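Side-chain contact in chromosome partition protein Smc (Pyrococcus yayanosii, PDB 5XEI), which is probably required for chromosome condensation and partitioning, working as a homodimeric ATPase whose head domains are joined to a hinge by long coiled coils: residues S124-L127 against D128-A132. Residues are numbered along the deposited sequence; the frame is centred on the assembly and turned at random.
Sequences SEIL and DLLSA
Ile126 and Leu130, one helical turn apart, lie side by side and point the same way, the branch methyl CG2 of Ile126 meeting CD1 of Leu130 at 3.7 Å. Two torsions bring these branches together: the CG2 branch of Ile126 stands opposite its backbone N, while Leu130 places CG opposite its carbonyl carbon (chi1 -65°), so that its chain leans back along the axis over the Ile126 carbonyl. That carbonyl is the link beneath the pair, since Leu130 N donates to Ile126 O at 2.9 Å in a nearly straight bond (166°). The same i to i+4 pattern recurs in the neighbouring residues, with Leu129 N bonded to Glu125 O and Ser131 N to Leu127 O. One residue earlier, Asp128 N donates to Ser124 O at 3.0 Å. Here the Asp128 side chain folds back over the preceding turn, CG set between its own N and carbonyl carbon (chi1 77°), and its CB and CG lie against Ser124 O at 3.2 and 3.3 Å. The helix is amphipathic, with Ile126, Leu129 and Leu130 on its buried side. Ile126 and Leu130 share Ile102 of strand 99-106, and Phe93 from a loop touches Leu129 and Leu130. Were Leu130 cut back to an alanine, the CG2 methyl of Ile126 would probably lose its neighbour and a gap open toward Ile102 and Phe93. In the ABC-ATPase head, helix 123-132 follows edge strand 119-121 and packs back on its antiparallel sheet, Ile126 also touching Tyr114 and Leu129 touching Leu116 of strand 112-116.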
ATOM      1  N   SER A 124      15.081   2.481 -14.845  1.00 61.45           N
ATOM      2  CA  SER A 124      13.931   2.093 -14.027  1.00 58.81           C
ATOM      3  C   SER A 124      12.726   1.716 -14.884  1.00 55.92           C
ATOM      4  O   SER A 124      11.894   0.917 -14.451  1.00 58.35           O
ATOM      5  CB  SER A 124      13.558   3.207 -13.047  1.00 62.98           C
ATOM      6  OG  SER A 124      12.677   4.148 -13.643  1.00 75.84           O
ATOM      7  N   GLU A 125      12.619   2.256 -16.100  1.00 57.51           N
ATOM      8  CA  GLU A 125      11.531   1.843 -16.983  1.00 58.63           C
ATOM      9  C   GLU A 125      11.766   0.451 -17.557  1.00 60.77           C
ATOM     10  O   GLU A 125      10.828  -0.348 -17.636  1.00 62.51           O
ATOM     11  CB  GLU A 125      11.344   2.849 -18.113  1.00 58.50           C
ATOM     12  CG  GLU A 125      10.444   3.994 -17.751  1.00 70.68           C
ATOM     13  CD  GLU A 125      10.980   5.323 -18.262  1.00 84.50           C
ATOM     14  OE1 GLU A 125      10.810   6.354 -17.555  1.00 79.77           O
ATOM     15  OE2 GLU A 125      11.590   5.323 -19.366  1.00 76.37           O
ATOM     16  N   ILE A 126      12.996   0.145 -17.995  1.00 59.44           N
ATOM     17  CA  ILE A 126      13.298  -1.217 -18.443  1.00 50.55           C
ATOM     18  C   ILE A 126      13.088  -2.205 -17.297  1.00 52.96           C
ATOM     19  O   ILE A 126      12.487  -3.272 -17.476  1.00 50.35           O
ATOM     20  CB  ILE A 126      14.734  -1.304 -19.005  1.00 51.04           C
ATOM     21  CG1 ILE A 126      14.998  -0.239 -20.073  1.00 53.03           C
ATOM     22  CG2 ILE A 126      14.996  -2.675 -19.609  1.00 45.78           C
ATOM     23  CD1 ILE A 126      14.300  -0.481 -21.392  1.00 50.12           C
ATOM     24  N   LEU A 127      13.552  -1.854 -16.096  1.00 49.08           N
ATOM     25  CA  LEU A 127      13.459  -2.786 -14.977  1.00 49.11           C
ATOM     26  C   LEU A 127      12.005  -3.056 -14.608  1.00 54.93           C
ATOM     27  O   LEU A 127      11.598  -4.210 -14.429  1.00 52.81           O
ATOM     28  CB  LEU A 127      14.225  -2.233 -13.778  1.00 46.28           C
ATOM     29  CG  LEU A 127      15.745  -2.151 -13.885  1.00 57.60           C
ATOM     30  CD1 LEU A 127      16.298  -1.422 -12.694  1.00 59.21           C
ATOM     31  CD2 LEU A 127      16.411  -3.531 -14.005  1.00 49.71           C
ATOM     32  N   ASP A 128      11.204  -1.994 -14.490  1.00 60.33           N
ATOM     33  CA  ASP A 128       9.836  -2.150 -14.013  1.00 56.34           C
ATOM     34  C   ASP A 128       9.004  -2.956 -14.998  1.00 53.95           C
ATOM     35  O   ASP A 128       8.128  -3.725 -14.585  1.00 53.33           O
ATOM     36  CB  ASP A 128       9.222  -0.765 -13.723  1.00 58.19           C
ATOM     37  CG  ASP A 128       8.789  -0.006 -14.987  1.00 70.60           C
ATOM     38  OD1 ASP A 128       8.438   1.189 -14.858  1.00 78.79           O
ATOM     39  OD2 ASP A 128       8.758  -0.576 -16.103  1.00 71.53           O
ATOM     40  N   LEU A 129       9.283  -2.810 -16.298  1.00 49.62           N
ATOM     41  CA  LEU A 129       8.590  -3.585 -17.321  1.00 51.64           C
ATOM     42  C   LEU A 129       9.084  -5.040 -17.352  1.00 57.28           C
ATOM     43  O   LEU A 129       8.282  -5.981 -17.484  1.00 52.08           O
ATOM     44  CB  LEU A 129       8.760  -2.890 -18.680  1.00 47.43           C
ATOM     45  CG  LEU A 129       8.524  -3.652 -19.985  1.00 57.99           C
ATOM     46  CD1 LEU A 129       7.080  -3.994 -20.053  1.00 60.00           C
ATOM     47  CD2 LEU A 129       8.863  -2.848 -21.225  1.00 55.95           C
ATOM     48  N   LEU A 130      10.391  -5.261 -17.202  1.00 55.15           N
ATOM     49  CA  LEU A 130      10.849  -6.636 -17.067  1.00 48.76           C
ATOM     50  C   LEU A 130      10.222  -7.309 -15.858  1.00 55.35           C
ATOM     51  O   LEU A 130       9.977  -8.522 -15.891  1.00 55.93           O
ATOM     52  CB  LEU A 130      12.371  -6.687 -16.998  1.00 44.23           C
ATOM     53  CG  LEU A 130      12.981  -6.217 -18.318  1.00 47.88           C
ATOM     54  CD1 LEU A 130      14.498  -6.100 -18.284  1.00 42.40           C
ATOM     55  CD2 LEU A 130      12.541  -7.130 -19.427  1.00 45.72           C
ATOM     56  N   SER A 131       9.920  -6.543 -14.797  1.00 52.56           N
ATOM     57  CA  SER A 131       9.228  -7.119 -13.644  1.00 54.77           C
ATOM     58  C   SER A 131       7.783  -7.431 -13.969  1.00 54.62           C
ATOM     59  O   SER A 131       7.288  -8.515 -13.646  1.00 59.14           O
ATOM     60  CB  SER A 131       9.286  -6.187 -12.441  1.00 56.48           C
ATOM     61  OG  SER A 131      10.312  -6.574 -11.549  1.00 68.56           O
ATOM     62  N   ALA A 132       7.084  -6.478 -14.586  1.00 53.11           N
ATOM     63  CA  ALA A 132       5.708  -6.720 -15.003  1.00 53.69           C
ATOM     64  C   ALA A 132       5.589  -7.981 -15.849  1.00 55.72           C
ATOM     65  O   ALA A 132       4.592  -8.702 -15.749  1.00 62.83           O
ATOM     66  CB  ALA A 132       5.172  -5.511 -15.767  1.00 47.48           C
TER